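Local coordinates for protein Thiosulfate:glutathione sulfurtransferase (Saccharomyces cerevisiae, PDB 3D1P) that transfers sulfur from thiosulfate to glutathione, giving S-sulfanylglutathione and sulfite, a step in mitochondrial hydrogen sulfide metabolism, at residues D70-D75 / K92-Y97. Numbering follows the deposited sequence. Where two conformers were deposited one is given.
Sequences DAFALD and KELIFY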
loop_
_atom_site.group_PDB
_atom_site.type_symbol
_atom_site.label_atom_id
_atom_site.label_comp_id
_atom_site.label_asym_id
_atom_site.label_seq_id
_atom_site.Cartn_x
_atom_site.Cartn_y
_atom_site.Cartn_z
ATOM N N ASP A 70 -9.711 6.168 -8.165
ATOM C CA ASP A 70 -9.074 7.441 -8.482
ATOM C C ASP A 70 -8.358 8.098 -7.341
ATOM O O ASP A 70 -7.878 9.202 -7.515
ATOM C CB ASP A 70 -10.153 8.461 -8.974
ATOM C CG ASP A 70 -11.290 8.684 -7.925
ATOM O OD1 ASP A 70 -11.594 7.766 -7.028
ATOM O OD2 ASP A 70 -11.951 9.762 -8.083
ATOM N N ALA A 71 -8.272 7.455 -6.174
ATOM C CA ALA A 71 -7.741 8.123 -5.018
ATOM C C ALA A 71 -6.378 8.755 -5.300
ATOM O O ALA A 71 -6.155 9.905 -4.945
ATOM C CB ALA A 71 -7.587 7.152 -3.849
ATOM N N PHE A 72 -5.477 8.012 -5.934
ATOM C CA PHE A 72 -4.141 8.529 -6.114
ATOM C C PHE A 72 -4.003 9.564 -7.215
ATOM O O PHE A 72 -2.899 10.081 -7.416
ATOM C CB PHE A 72 -3.113 7.405 -6.230
ATOM C CG PHE A 72 -2.766 6.839 -4.875
ATOM C CD1 PHE A 72 -1.892 7.538 -4.049
ATOM C CD2 PHE A 72 -3.362 5.699 -4.383
ATOM C CE1 PHE A 72 -1.631 7.126 -2.769
ATOM C CE2 PHE A 72 -3.092 5.263 -3.106
ATOM C CZ PHE A 72 -2.217 5.987 -2.287
ATOM N N ALA A 73 -5.122 9.919 -7.855
ATOM C CA ALA A 73 -5.196 11.029 -8.791
ATOM C C ALA A 73 -5.779 12.278 -8.151
ATOM O O ALA A 73 -5.838 13.328 -8.796
ATOM C CB ALA A 73 -6.029 10.643 -10.009
ATOM N N LEU A 74 -6.205 12.223 -6.893
ATOM C CA LEU A 74 -6.835 13.371 -6.254
ATOM C C LEU A 74 -5.819 14.338 -5.687
ATOM O O LEU A 74 -4.773 13.946 -5.201
ATOM C CB LEU A 74 -7.735 12.887 -5.104
ATOM C CG LEU A 74 -8.846 11.933 -5.511
ATOM C CD1 LEU A 74 -9.603 11.441 -4.290
ATOM C CD2 LEU A 74 -9.789 12.553 -6.530
ATOM N N ASP A 75 -6.169 15.613 -5.710
ATOM C CA ASP A 75 -5.342 16.607 -5.018
ATOM C C ASP A 75 -5.424 16.391 -3.497
ATOM O O ASP A 75 -6.294 15.649 -3.017
ATOM C CB ASP A 75 -5.732 18.016 -5.422
ATOM C CG ASP A 75 -7.028 18.452 -4.816
ATOM O OD1 ASP A 75 -7.206 18.418 -3.579
ATOM O OD2 ASP A 75 -7.905 18.913 -5.576
ATOM N N LYS A 92 7.975 10.116 -0.725
ATOM C CA LYS A 92 8.190 8.842 -0.077
ATOM C C LYS A 92 8.084 7.704 -1.074
ATOM O O LYS A 92 7.547 7.846 -2.160
ATOM C CB LYS A 92 7.155 8.668 1.020
ATOM C CG LYS A 92 7.357 9.648 2.181
ATOM C CD LYS A 92 6.396 9.364 3.315
ATOM C CE LYS A 92 6.483 10.318 4.494
ATOM N NZ LYS A 92 5.557 9.907 5.575
ATOM N N GLU A 93 8.597 6.543 -0.659
ATOM C CA GLU A 93 8.366 5.301 -1.378
ATOM C C GLU A 93 7.008 4.730 -0.946
ATOM O O GLU A 93 6.815 4.456 0.235
ATOM C CB GLU A 93 9.436 4.262 -1.058
ATOM C CG GLU A 93 9.214 2.964 -1.771
ATOM C CD GLU A 93 10.184 1.850 -1.420
ATOM O OE1 GLU A 93 11.024 2.013 -0.528
ATOM O OE2 GLU A 93 10.069 0.775 -2.053
ATOM N N LEU A 94 6.095 4.562 -1.888
ATOM C CA LEU A 94 4.794 3.964 -1.604
ATOM C C LEU A 94 4.816 2.525 -2.124
ATOM O O LEU A 94 5.133 2.301 -3.300
ATOM C CB LEU A 94 3.664 4.717 -2.305
ATOM C CG LEU A 94 3.098 5.920 -1.545
ATOM C CD1 LEU A 94 4.165 7.017 -1.259
ATOM C CD2 LEU A 94 1.912 6.481 -2.309
ATOM N N ILE A 95 4.492 1.578 -1.255
ATOM C CA ILE A 95 4.502 0.157 -1.578
ATOM C C ILE A 95 3.052 -0.317 -1.627
ATOM O O ILE A 95 2.368 -0.281 -0.616
ATOM C CB ILE A 95 5.279 -0.660 -0.553
ATOM C CG1 ILE A 95 6.676 -0.105 -0.343
ATOM C CG2 ILE A 95 5.314 -2.130 -0.995
ATOM C CD1 ILE A 95 7.491 -0.849 0.747
ATOM N N PHE A 96 2.596 -0.749 -2.798
ATOM C CA PHE A 96 1.200 -1.052 -3.018
ATOM C C PHE A 96 0.915 -2.547 -2.964
ATOM O O PHE A 96 1.675 -3.366 -3.509
ATOM C CB PHE A 96 0.788 -0.584 -4.415
ATOM C CG PHE A 96 0.733 0.894 -4.528
ATOM C CD1 PHE A 96 -0.455 1.583 -4.302
ATOM C CD2 PHE A 96 1.880 1.630 -4.817
ATOM C CE1 PHE A 96 -0.480 2.966 -4.389
ATOM C CE2 PHE A 96 1.844 3.019 -4.878
ATOM C CZ PHE A 96 0.668 3.663 -4.636
ATOM N N TYR A 97 -0.228 -2.900 -2.377
ATOM C CA TYR A 97 -0.671 -4.304 -2.340
ATOM C C TYR A 97 -2.159 -4.334 -2.002
ATOM O O TYR A 97 -2.739 -3.370 -1.510
ATOM C CB TYR A 97 0.140 -5.118 -1.326
ATOM C CG TYR A 97 0.163 -4.536 0.057
ATOM C CD1 TYR A 97 -0.792 -4.902 1.001
ATOM C CD2 TYR A 97 1.126 -3.623 0.456
ATOM C CE1 TYR A 97 -0.787 -4.383 2.263
ATOM C CE2 TYR A 97 1.142 -3.070 1.716
ATOM C CZ TYR A 97 0.191 -3.459 2.647
ATOM O OH TYR A 97 0.232 -2.927 3.902
#
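Phe72 and Leu94 bring the two backbones nearest, yet their CA atoms stay 11.0 Å apart, so side chains alone bridge the 70-75 segment, with its short 3-10 turn, and strand 93-97. The turn is held by backbone bonds from Ala73 N to Asp70 O and from Leu74 N to Ala71 O. Buried Phe72 reaches from it toward the strand and meets Leu94 and Phe96, which come from the opposite direction. The two rings form a T-shaped (edge-to-face) pair, with centroids 5.3 Å apart and planes at 79°. Phe96 supplies the edge. Its CE1 lies over one face of Phe72, displaced toward the rim, and is 3.7 Å from Phe72 CE2. CB of Phe96 already points toward the turn, and chi1 of -71°, with CG anti to the carbonyl carbon, carries the ring on toward Phe72. Leu94 uses one methyl, CD2, which approaches the Phe72 ring obliquely and sits 3.6 Å from Phe72 CE1. Replacing Phe72 by alanine would remove the ring and is likely to leave a gap, with the Phe96 edge and Leu94 methyl lacking their partner. The contact joins the connection between strand 61-62 and helix 76-83 to strand 93-97, central in the parallel rhodanese sheet; this strand runs straight into Cys98, which carries the persulfide intermediate. Helix 102-112 packs against both aromatics, and Val44 of neighbouring strand 41-45 also touches Phe72.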